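Local structure of lactococcal prophage ps3 protein 05 (Staphylococcus epidermidis ATCC 12228, 3G8W) at residues D16-L21 and T69-Q74; K45-N50 and W55-A60; L118-A123 and V131-I136; N28-R33 and E153-N158. The protein is a probable acetyltransferase of the GNAT family, which would be expected to pass an acetyl group from acetyl-CoA to an acceptor not yet identified. All blocks are in the same frame, centred on the assembly; numbering follows the deposited sequence.

Contact 1 of 4, residues D16-L21 and T69-Q74; sequences DSYIEL and TCTLKQ
Tyr18 and Leu21 reach Thr69 through the same first torsion. In each, CG lies opposite the backbone nitrogen (chi1 -169° and -165°). The two residues are three apart on helix 15-24, and they close on the threonine together. Leu21 brings one methyl: CD2 lies 3.6 Å from Thr69 CB, and the two side chains pass in opposite directions. Tyr18 crosses Thr69 at about a right angle and offers a ring edge. Thr69 OG1 sits in the plane of that ring, 3.3 Å from Tyr18 CE1. The methyl of Thr69 is raised off the ring plane, with CG2 3.6 Å from Tyr18 CE1. Farther along strand 65-74, Tyr18 OH comes to 4.3 Å from Thr71 OG1. The axes of the helix and strand segments are 10.9 Å apart.

This is one helix-on-sheet layer of the GNAT fold. Ile57 and Phe90, from the strands next to 65-74, also touch Tyr18 and Thr69. Cys70 and Leu72 turn to helix 96-112, which packs on the other face.

No hydrogen bond crosses the contact. Thr69 OG1 instead bonds weakly to Phe58 O of the neighbouring strand. With no polar bond between the segments, and with the carbons of Leu21 and Tyr18 set against those of Thr69, the contact is mainly apolar.

Contact 2 of 4, residues K45-N50 and W55-A60; sequences KTILSN and WNIFGA
Ile47 lies over the indole of Trp55, where helix 41-48 turns back into strand 55-62 of the GNAT sheet. The main bump is its CG1. This atom stands 3.7 Å from the centroid of the six-membered ring, 17° off the normal, in a CH-pi contact. CD1 runs on toward the rim, near CZ2 and 3.8 Å from Trp55 CE2. The other branch of Ile47 fills a different hollow. Its CG2 lies opposite the backbone nitrogen (chi1 -57°, measured to CG1). It drops into the notch between the five-membered ring and Ile57, 3.6 Å from Trp55 CD1 and 3.8 Å from Ile57 CG1. Both branches of one isoleucine are thus used, one on the ring and one beside it.

Leu48 adds a looser touch at the tip of Ile57, with Leu48 CD2 4.1 Å from Ile57 CD1. Trp55 and Ile57 are two apart on the strand and point to the same face, so they line one groove for the helix end. Thr71 touches both. A bound cyclohexylaminoethane sulfonate, probably from the crystallisation liquor, comes within about 3 Å of the Trp55 side chain and may mark a pocket.

Beyond the apolar patch a water joins the two backbones. It probably cannot serve every acceptor in reach at once, and its short distances are uncertain: 2.5 Å to Ser49 O and 2.6 Å to Trp55 O.

Contact 3 of 4, residues L118-A123 and V131-I136; sequences LMIAIA and VFFSSI
A strand-loop-helix unit, strand 117-123 followed by helix 127-136, closes on itself through Phe133, which meets Ile120 and Ile122. The Phe133 ring projects from the helix onto the strand. Ile120 CD1 lies over one face of it, toward the rim, 4.1 Å from the centroid and 22° off the normal. Its nearest ring atom is Phe133 CZ, at 3.8 Å. In Ile120, CG1 is opposite the backbone nitrogen (chi1 -172°), which points it toward the ring, with CD1 at its end. Farther along the strand, Ile122 comes in at a slant: its CD1 is 3.8 Å from Phe133 CD2. The two isoleucines are two apart on the strand, so both methyls fall on one side of it.

In GNAT enzymes this strand runs parallel to its neighbour, here 83-91, and the pair is linked through a helix, here 96-112. That beta-alpha-beta crossover usually borders the acetyl-CoA site. Strand 83-91 borders this contact: Leu86 touches Ile120, and Asn89 touches Phe133.

The second face of the Phe133 ring is taken by the preceding residue, Phe132. Its CD2 stands over the centre of the Phe133 ring, 3.8 Å above the plane. On Phe132, in turn, Ile136 CD1 covers one face. Ser135 OG donates to Phe132 O at 2.8 Å, in the carbonyl plane and on a lone pair. Arg100 NH1 also hydrogen-bonds to Ser135 OG, which ties this helix to helix 96-112.

Contact 4 of 4, residues N28-R33 and E153-N158; sequences NYEWDR and EYFDEN
Glu30 meets Phe155, and Trp31 meets Glu157, in two separate touches between helix 30-37 and strand 153-163. Glu30 OE1 comes to the edge of the phenyl ring, near its plane, 3.8 Å from Phe155 CZ. The carboxylate is turned 71° against the ring. Glu30 gets there with CG placed between its backbone nitrogen and carbonyl carbon (chi1 50°) and an extended chain beyond. Such an oxygen would face the weakly positive hydrogens of the ring rim. The like-charged Glu153 OE2, 4.6 Å from Glu30 OE1, would probably offset this attraction. The second touch joins Trp31 CH2 to Glu157 OE1 at 3.4 Å. Here the indole and the carboxylate are turned by only 24° from one another, and the oxygen approaches at a slant.

No hydrogen bond links the two segments. Glu157 OE1 is instead held by Ser148 OG, on the neighbouring strand 139-150. That bond probably fixes the carboxylate that Trp31 touches.

On the helix side, Tyr29 is the N-cap. Its backbone N donates to Asp32 OD2 at 3.2 Å, from above the carboxylate plane. This is one half of a capping box, and it probably steadies the first turn that carries Glu30 and Trp31. On the strand side, Tyr154 OH hydrogen-bonds to Glu116 OE1 of the second subunit.

Through Trp31, on Ala123 and Glu157, helix 30-37 lies against this end of the sheet. Strand 153-163 lies between strands 117-123 and 139-150 and runs antiparallel to both. This insertion of the last strand between the two before it is a hallmark of the GNAT fold.

Overall arrangement
All four contacts reach one mixed seven-stranded sheet of the GNAT domain. Contacts 1 and 2 lie side by side, with centres about 7 Å apart, because strands 55-62 and 65-74 are neighbours. Contacts 3 and 4 form a second pair about 15 Å apart, joined through strands 117-123 and 153-163. Between the pairs the centres are about 17 to 23 Å apart. Contact 2 is nested within the loop of contact 1, and contact 3 within that of contact 4. Contacts 1 and 4 cross along the chain. The helices 15-24, 30-37 and 41-48, consecutive in sequence, thus reach both halves of the sheet.

Contact 1 of 4, residues D16-L21 and T69-Q74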
# COMPACT_ATOMS: atom_id res chain seq x y z
N ASP B 16 -1.85 -0.27 -26.43
CA ASP B 16 -1.74 0.82 -27.40
C ASP B 16 -2.56 2.04 -26.98
O ASP B 16 -2.00 3.10 -26.66
CB ASP B 16 -2.15 0.35 -28.80
CG ASP B 16 -1.24 -0.76 -29.35
OD1 ASP B 16 -0.47 -1.33 -28.54
OD2 ASP B 16 -1.29 -1.06 -30.58
N SER B 17 -3.88 1.88 -26.94
CA SER B 17 -4.81 2.95 -26.59
C SER B 17 -4.40 3.62 -25.30
O SER B 17 -4.60 4.82 -25.13
CB SER B 17 -6.22 2.40 -26.41
OG SER B 17 -6.62 1.66 -27.54
N TYR B 18 -3.83 2.83 -24.39
CA TYR B 18 -3.58 3.28 -23.03
C TYR B 18 -2.36 4.20 -22.91
O TYR B 18 -2.30 5.00 -21.98
CB TYR B 18 -3.47 2.08 -22.08
CG TYR B 18 -3.47 2.44 -20.61
CD1 TYR B 18 -4.66 2.73 -19.95
CD2 TYR B 18 -2.29 2.49 -19.89
CE1 TYR B 18 -4.65 3.07 -18.62
CE2 TYR B 18 -2.28 2.82 -18.55
CZ TYR B 18 -3.46 3.11 -17.92
OH TYR B 18 -3.45 3.45 -16.58
N ILE B 19 -1.40 4.08 -23.82
CA ILE B 19 -0.29 5.03 -23.85
C ILE B 19 -0.76 6.37 -24.43
O ILE B 19 -0.47 7.43 -23.86
CB ILE B 19 0.93 4.53 -24.65
CG1 ILE B 19 1.16 3.04 -24.42
CG2 ILE B 19 2.17 5.34 -24.28
CD1 ILE B 19 1.14 2.61 -22.96
N GLU B 20 -1.48 6.31 -25.55
CA GLU B 20 -2.08 7.50 -26.16
C GLU B 20 -2.93 8.32 -25.20
O GLU B 20 -2.76 9.53 -25.11
CB GLU B 20 -2.88 7.14 -27.41
CG GLU B 20 -2.23 7.58 -28.72
CD GLU B 20 -2.36 9.09 -28.99
OE1 GLU B 20 -2.86 9.46 -30.08
OE2 GLU B 20 -1.97 9.90 -28.12
N LEU B 21 -3.83 7.67 -24.46
CA LEU B 21 -4.65 8.35 -23.46
C LEU B 21 -3.79 8.94 -22.35
O LEU B 21 -4.15 9.95 -21.75
CB LEU B 21 -5.72 7.43 -22.87
CG LEU B 21 -6.87 8.09 -22.09
CD1 LEU B 21 -7.85 8.77 -23.02
CD2 LEU B 21 -7.61 7.11 -21.22
N THR B 69 -10.06 6.55 -18.09
CA THR B 69 -9.34 5.40 -17.53
C THR B 69 -9.18 5.54 -16.02
O THR B 69 -9.08 6.65 -15.50
CB THR B 69 -7.95 5.23 -18.16
OG1 THR B 69 -7.83 3.92 -18.72
CG2 THR B 69 -6.82 5.48 -17.15
N CYS B 70 -9.16 4.41 -15.32
CA CYS B 70 -8.87 4.43 -13.90
C CYS B 70 -8.48 3.06 -13.40
O CYS B 70 -9.07 2.07 -13.81
CB CYS B 70 -10.09 4.92 -13.16
SG CYS B 70 -9.70 5.32 -11.48
N THR B 71 -7.49 2.99 -12.51
CA THR B 71 -7.07 1.70 -11.94
C THR B 71 -7.73 1.37 -10.61
O THR B 71 -7.81 2.20 -9.72
CB THR B 71 -5.55 1.60 -11.75
OG1 THR B 71 -4.92 1.50 -13.02
CG2 THR B 71 -5.18 0.36 -10.96
N LEU B 72 -8.18 0.13 -10.47
CA LEU B 72 -8.57 -0.39 -9.17
C LEU B 72 -7.54 -1.40 -8.71
O LEU B 72 -7.31 -2.45 -9.36
CB LEU B 72 -9.97 -1.02 -9.22
CG LEU B 72 -10.60 -1.19 -7.84
CD1 LEU B 72 -10.54 0.11 -7.04
CD2 LEU B 72 -12.03 -1.69 -7.95
N LYS B 73 -6.90 -1.08 -7.59
CA LYS B 73 -5.90 -1.97 -7.00
C LYS B 73 -6.43 -2.44 -5.67
O LYS B 73 -6.49 -1.69 -4.70
CB LYS B 73 -4.54 -1.27 -6.86
CG LYS B 73 -3.34 -2.20 -6.71
CD LYS B 73 -3.12 -2.70 -5.26
CE LYS B 73 -2.21 -3.98 -5.26
NZ LYS B 73 -2.11 -4.73 -3.95
N GLN B 74 -6.89 -3.68 -5.63
CA GLN B 74 -7.38 -4.27 -4.40
C GLN B 74 -6.17 -4.81 -3.63
O GLN B 74 -5.18 -5.22 -4.23
CB GLN B 74 -8.38 -5.36 -4.73
CG GLN B 74 -9.14 -5.86 -3.55
CD GLN B 74 -9.99 -7.06 -3.88
OE1 GLN B 74 -10.06 -7.49 -5.03
NE2 GLN B 74 -10.65 -7.60 -2.87

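Contact 2 of 4, residues K45-N50 and W55-A60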
# COMPACT_ATOMS: atom_id res chain seq x y z
N LYS B 45 1.90 -4.03 -18.58
CA LYS B 45 1.50 -5.29 -19.19
C LYS B 45 1.08 -6.26 -18.08
O LYS B 45 0.09 -6.98 -18.22
CB LYS B 45 2.67 -5.85 -20.00
CG LYS B 45 2.34 -6.14 -21.46
CD LYS B 45 3.60 -6.04 -22.31
CE LYS B 45 3.29 -6.24 -23.78
NZ LYS B 45 4.51 -6.05 -24.62
N THR B 46 1.83 -6.23 -16.98
CA THR B 46 1.47 -6.93 -15.76
C THR B 46 0.04 -6.56 -15.35
O THR B 46 -0.83 -7.43 -15.33
CB THR B 46 2.46 -6.59 -14.60
OG1 THR B 46 3.81 -6.84 -15.02
CG2 THR B 46 2.17 -7.42 -13.36
N ILE B 47 -0.19 -5.27 -15.06
CA ILE B 47 -1.48 -4.81 -14.56
C ILE B 47 -2.60 -5.18 -15.53
O ILE B 47 -3.66 -5.65 -15.11
CB ILE B 47 -1.47 -3.29 -14.27
CG1 ILE B 47 -0.37 -2.93 -13.27
CG2 ILE B 47 -2.83 -2.84 -13.72
CD1 ILE B 47 -0.03 -1.43 -13.21
N LEU B 48 -2.34 -5.00 -16.81
CA LEU B 48 -3.32 -5.22 -17.87
C LEU B 48 -3.78 -6.68 -18.04
O LEU B 48 -4.88 -6.94 -18.56
CB LEU B 48 -2.79 -4.67 -19.19
CG LEU B 48 -2.83 -3.16 -19.36
CD1 LEU B 48 -1.88 -2.73 -20.44
CD2 LEU B 48 -4.24 -2.70 -19.67
N SER B 49 -2.93 -7.62 -17.61
CA SER B 49 -3.24 -9.05 -17.63
C SER B 49 -4.31 -9.43 -16.59
O SER B 49 -4.51 -8.72 -15.60
CB SER B 49 -1.97 -9.86 -17.38
OG SER B 49 -2.11 -11.21 -17.79
N ASN B 50 -4.99 -10.54 -16.82
CA ASN B 50 -5.97 -11.10 -15.88
C ASN B 50 -5.38 -12.05 -14.81
O ASN B 50 -6.09 -12.49 -13.88
CB ASN B 50 -7.10 -11.78 -16.65
CG ASN B 50 -6.65 -12.27 -18.01
OD1 ASN B 50 -7.10 -11.75 -19.04
ND2 ASN B 50 -5.75 -13.24 -18.04
N TRP B 55 -5.62 -6.28 -9.76
CA TRP B 55 -5.02 -5.04 -10.24
C TRP B 55 -5.67 -4.65 -11.58
O TRP B 55 -5.22 -5.09 -12.65
CB TRP B 55 -3.51 -5.24 -10.40
CG TRP B 55 -2.67 -4.02 -10.13
CD1 TRP B 55 -3.09 -2.73 -10.09
CD2 TRP B 55 -1.26 -3.99 -9.91
NE1 TRP B 55 -2.03 -1.89 -9.83
CE2 TRP B 55 -0.89 -2.65 -9.71
CE3 TRP B 55 -0.26 -4.98 -9.84
CZ2 TRP B 55 0.43 -2.26 -9.46
CZ3 TRP B 55 1.05 -4.59 -9.59
CH2 TRP B 55 1.38 -3.25 -9.41
N ASN B 56 -6.72 -3.83 -11.53
CA ASN B 56 -7.58 -3.64 -12.69
C ASN B 56 -7.73 -2.23 -13.23
O ASN B 56 -8.18 -1.33 -12.52
CB ASN B 56 -8.97 -4.20 -12.40
CG ASN B 56 -8.97 -5.70 -12.21
OD1 ASN B 56 -7.92 -6.34 -12.12
ND2 ASN B 56 -10.17 -6.27 -12.15
N ILE B 57 -7.36 -2.04 -14.48
CA ILE B 57 -7.59 -0.79 -15.15
C ILE B 57 -8.94 -0.85 -15.87
O ILE B 57 -9.18 -1.75 -16.69
CB ILE B 57 -6.50 -0.53 -16.20
CG1 ILE B 57 -5.13 -0.46 -15.54
CG2 ILE B 57 -6.79 0.76 -16.96
CD1 ILE B 57 -4.03 -0.15 -16.52
N PHE B 58 -9.81 0.12 -15.60
CA PHE B 58 -11.04 0.24 -16.39
C PHE B 58 -10.95 1.37 -17.39
O PHE B 58 -10.31 2.39 -17.11
CB PHE B 58 -12.23 0.49 -15.50
CG PHE B 58 -12.57 -0.66 -14.61
CD1 PHE B 58 -13.65 -1.47 -14.91
CD2 PHE B 58 -11.84 -0.90 -13.45
CE1 PHE B 58 -13.99 -2.51 -14.07
CE2 PHE B 58 -12.16 -1.95 -12.60
CZ PHE B 58 -13.24 -2.75 -12.90
N GLY B 59 -11.62 1.20 -18.53
CA GLY B 59 -11.69 2.25 -19.56
C GLY B 59 -13.10 2.60 -19.99
O GLY B 59 -13.97 1.74 -20.05
N ALA B 60 -13.33 3.88 -20.27
CA ALA B 60 -14.57 4.32 -20.93
C ALA B 60 -14.33 4.53 -22.43
O ALA B 60 -13.32 5.13 -22.83
CB ALA B 60 -15.09 5.58 -20.30
O HOH W 1 -5.71 -7.02 -14.26

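Contact 3 of 4, residues L118-A123 and V131-I136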
# COMPACT_ATOMS: atom_id res chain seq x y z
N LEU B 118 -13.14 2.14 -0.50
CA LEU B 118 -12.24 2.66 -1.52
C LEU B 118 -11.47 3.85 -0.99
O LEU B 118 -12.05 4.70 -0.29
CB LEU B 118 -13.00 3.08 -2.77
CG LEU B 118 -13.74 1.95 -3.51
CD1 LEU B 118 -14.52 2.49 -4.71
CD2 LEU B 118 -12.80 0.84 -3.94
N MSE B 119 -10.18 3.89 -1.32
CA MSE B 119 -9.34 5.02 -1.02
C MSE B 119 -8.64 5.57 -2.26
O MSE B 119 -8.30 4.85 -3.21
CB MSE B 119 -8.29 4.65 0.01
CG MSE B 119 -8.74 4.69 1.45
SE MSE B 119 -7.73 3.34 2.43
CE MSE B 119 -6.03 4.19 2.70
N ILE B 120 -8.39 6.87 -2.24
CA ILE B 120 -7.61 7.54 -3.26
C ILE B 120 -6.75 8.59 -2.58
O ILE B 120 -7.19 9.25 -1.64
CB ILE B 120 -8.51 8.14 -4.38
CG1 ILE B 120 -7.67 8.67 -5.54
CG2 ILE B 120 -9.56 9.17 -3.86
CD1 ILE B 120 -8.39 8.51 -6.89
N ALA B 121 -5.51 8.69 -3.03
CA ALA B 121 -4.59 9.71 -2.58
C ALA B 121 -4.54 10.76 -3.67
O ALA B 121 -4.26 10.45 -4.83
CB ALA B 121 -3.21 9.13 -2.34
N ILE B 122 -4.86 12.00 -3.30
CA ILE B 122 -4.86 13.13 -4.26
C ILE B 122 -3.86 14.17 -3.81
O ILE B 122 -3.80 14.49 -2.62
CB ILE B 122 -6.24 13.77 -4.38
CG1 ILE B 122 -7.25 12.72 -4.84
CG2 ILE B 122 -6.18 14.88 -5.38
CD1 ILE B 122 -8.72 13.04 -4.60
N ALA B 123 -3.08 14.68 -4.76
CA ALA B 123 -2.07 15.72 -4.50
C ALA B 123 -2.72 16.97 -3.92
O ALA B 123 -3.63 17.53 -4.51
CB ALA B 123 -1.33 16.07 -5.77
N VAL B 131 -12.55 18.20 -5.43
CA VAL B 131 -13.93 18.55 -5.73
C VAL B 131 -14.66 17.42 -6.49
O VAL B 131 -15.77 17.01 -6.12
CB VAL B 131 -14.01 19.86 -6.53
CG1 VAL B 131 -15.45 20.17 -6.88
CG2 VAL B 131 -13.40 21.00 -5.75
N PHE B 132 -14.05 16.91 -7.55
CA PHE B 132 -14.67 15.81 -8.23
C PHE B 132 -14.97 14.61 -7.30
O PHE B 132 -16.13 14.21 -7.15
CB PHE B 132 -13.83 15.39 -9.42
CG PHE B 132 -14.44 14.29 -10.23
CD1 PHE B 132 -15.56 14.55 -11.01
CD2 PHE B 132 -13.89 13.00 -10.20
CE1 PHE B 132 -16.13 13.53 -11.76
CE2 PHE B 132 -14.46 11.95 -10.94
CZ PHE B 132 -15.57 12.20 -11.73
N PHE B 133 -13.94 14.06 -6.66
CA PHE B 133 -14.12 12.79 -5.92
C PHE B 133 -14.96 13.01 -4.71
O PHE B 133 -15.66 12.14 -4.23
CB PHE B 133 -12.80 12.13 -5.56
CG PHE B 133 -12.12 11.52 -6.75
CD1 PHE B 133 -12.53 10.26 -7.21
CD2 PHE B 133 -11.13 12.23 -7.44
CE1 PHE B 133 -11.94 9.70 -8.35
CE2 PHE B 133 -10.53 11.68 -8.56
CZ PHE B 133 -10.93 10.41 -9.03
N SER B 134 -14.91 14.24 -4.26
CA SER B 134 -15.62 14.61 -3.10
C SER B 134 -17.10 14.61 -3.47
O SER B 134 -17.96 14.18 -2.71
CB SER B 134 -15.12 15.96 -2.71
OG SER B 134 -16.02 16.52 -1.85
N SER B 135 -17.37 15.06 -4.68
CA SER B 135 -18.74 15.18 -5.15
C SER B 135 -19.30 13.79 -5.38
O SER B 135 -20.52 13.60 -5.44
CB SER B 135 -18.77 15.98 -6.42
OG SER B 135 -18.74 15.13 -7.53
N ILE B 136 -18.42 12.81 -5.50
CA ILE B 136 -18.88 11.45 -5.65
C ILE B 136 -19.27 10.81 -4.30
O ILE B 136 -20.14 9.94 -4.25
CB ILE B 136 -17.86 10.64 -6.47
CG1 ILE B 136 -18.10 10.95 -7.94
CG2 ILE B 136 -17.98 9.16 -6.21
CD1 ILE B 136 -16.88 10.73 -8.76

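Contact 4 of 4, residues N28-R33 and E153-N158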
# COMPACT_ATOMS: atom_id res chain seq x y z
N ASN B 28 -1.33 17.27 -17.44
CA ASN B 28 -1.70 18.54 -16.80
C ASN B 28 -0.58 19.02 -15.88
O ASN B 28 0.26 19.84 -16.26
CB ASN B 28 -2.93 18.32 -15.91
CG ASN B 28 -4.17 18.98 -16.45
OD1 ASN B 28 -4.83 18.44 -17.34
ND2 ASN B 28 -4.53 20.13 -15.89
N TYR B 29 -0.60 18.49 -14.66
CA TYR B 29 0.38 18.78 -13.63
C TYR B 29 1.68 18.05 -13.92
O TYR B 29 1.70 17.07 -14.67
CB TYR B 29 -0.17 18.35 -12.26
CG TYR B 29 -1.41 19.10 -11.79
CD1 TYR B 29 -1.31 20.28 -11.06
CD2 TYR B 29 -2.69 18.60 -12.08
CE1 TYR B 29 -2.45 20.96 -10.62
CE2 TYR B 29 -3.84 19.29 -11.65
CZ TYR B 29 -3.71 20.46 -10.92
OH TYR B 29 -4.83 21.14 -10.49
N GLU B 30 2.77 18.53 -13.32
CA GLU B 30 4.11 17.98 -13.52
C GLU B 30 4.26 16.52 -13.06
O GLU B 30 5.09 15.78 -13.60
CB GLU B 30 5.18 18.87 -12.86
CG GLU B 30 4.90 19.23 -11.41
CD GLU B 30 5.96 20.15 -10.81
OE1 GLU B 30 7.08 19.67 -10.56
OE2 GLU B 30 5.65 21.34 -10.59
N TRP B 31 3.46 16.12 -12.07
CA TRP B 31 3.32 14.71 -11.69
C TRP B 31 3.02 13.92 -12.95
O TRP B 31 3.80 13.04 -13.33
CB TRP B 31 2.16 14.54 -10.70
CG TRP B 31 1.94 13.12 -10.17
CD1 TRP B 31 2.60 11.97 -10.55
CD2 TRP B 31 0.98 12.72 -9.19
NE1 TRP B 31 2.11 10.89 -9.85
CE2 TRP B 31 1.11 11.32 -9.01
CE3 TRP B 31 0.01 13.40 -8.43
CZ2 TRP B 31 0.32 10.59 -8.10
CZ3 TRP B 31 -0.78 12.68 -7.53
CH2 TRP B 31 -0.62 11.30 -7.37
N ASP B 32 1.91 14.27 -13.61
CA ASP B 32 1.38 13.58 -14.79
C ASP B 32 2.42 13.50 -15.92
O ASP B 32 2.46 12.52 -16.67
CB ASP B 32 0.08 14.27 -15.26
CG ASP B 32 -0.91 14.54 -14.10
OD1 ASP B 32 -0.91 13.76 -13.12
OD2 ASP B 32 -1.69 15.53 -14.16
N ARG B 33 3.26 14.52 -16.01
CA ARG B 33 4.36 14.57 -16.98
C ARG B 33 5.52 13.64 -16.62
O ARG B 33 6.11 13.01 -17.50
CB ARG B 33 4.86 16.01 -17.15
CG ARG B 33 4.14 16.75 -18.26
CD ARG B 33 4.11 18.25 -18.08
NE ARG B 33 5.37 18.89 -18.44
CZ ARG B 33 6.24 19.39 -17.56
NH1 ARG B 33 7.36 19.96 -17.99
NH2 ARG B 33 5.99 19.33 -16.26
N GLU B 153 11.82 17.41 -5.23
CA GLU B 153 10.74 18.34 -5.00
C GLU B 153 9.59 17.51 -4.45
O GLU B 153 9.25 16.47 -5.02
CB GLU B 153 10.35 18.94 -6.35
CG GLU B 153 10.12 20.45 -6.36
CD GLU B 153 8.65 20.80 -6.20
OE1 GLU B 153 8.33 22.00 -6.25
OE2 GLU B 153 7.82 19.87 -6.03
N TYR B 154 8.99 17.95 -3.34
CA TYR B 154 7.97 17.12 -2.62
C TYR B 154 6.51 17.52 -2.84
O TYR B 154 6.24 18.64 -3.19
CB TYR B 154 8.24 17.10 -1.11
CG TYR B 154 9.54 16.46 -0.68
CD1 TYR B 154 9.57 15.14 -0.22
CD2 TYR B 154 10.73 17.19 -0.70
CE1 TYR B 154 10.74 14.57 0.20
CE2 TYR B 154 11.91 16.62 -0.29
CZ TYR B 154 11.91 15.31 0.15
OH TYR B 154 13.10 14.76 0.55
N PHE B 155 5.59 16.60 -2.60
CA PHE B 155 4.16 16.87 -2.71
C PHE B 155 3.35 16.22 -1.60
O PHE B 155 3.50 15.03 -1.32
CB PHE B 155 3.64 16.42 -4.08
CG PHE B 155 4.40 17.00 -5.21
CD1 PHE B 155 4.04 18.25 -5.74
CD2 PHE B 155 5.52 16.35 -5.73
CE1 PHE B 155 4.77 18.83 -6.78
CE2 PHE B 155 6.26 16.91 -6.77
CZ PHE B 155 5.89 18.16 -7.30
N ASP B 156 2.49 17.00 -0.96
CA ASP B 156 1.56 16.49 0.05
C ASP B 156 0.36 15.79 -0.59
O ASP B 156 0.00 16.07 -1.73
CB ASP B 156 1.07 17.63 0.95
CG ASP B 156 2.20 18.34 1.64
OD1 ASP B 156 3.29 17.75 1.82
OD2 ASP B 156 1.98 19.50 2.03
N GLU B 157 -0.26 14.87 0.13
CA GLU B 157 -1.45 14.24 -0.43
C GLU B 157 -2.57 14.17 0.58
O GLU B 157 -2.33 14.03 1.80
CB GLU B 157 -1.14 12.84 -1.01
CG GLU B 157 -0.48 12.86 -2.41
CD GLU B 157 -0.08 11.47 -2.94
OE1 GLU B 157 0.42 11.37 -4.10
OE2 GLU B 157 -0.26 10.47 -2.21
N ASN B 158 -3.79 14.30 0.07
CA ASN B 158 -4.97 14.11 0.88
C ASN B 158 -5.52 12.76 0.54
O ASN B 158 -5.71 12.42 -0.63
CB ASN B 158 -6.01 15.21 0.68
CG ASN B 158 -5.74 16.45 1.52
OD1 ASN B 158 -5.38 17.49 0.99
ND2 ASN B 158 -5.90 16.34 2.82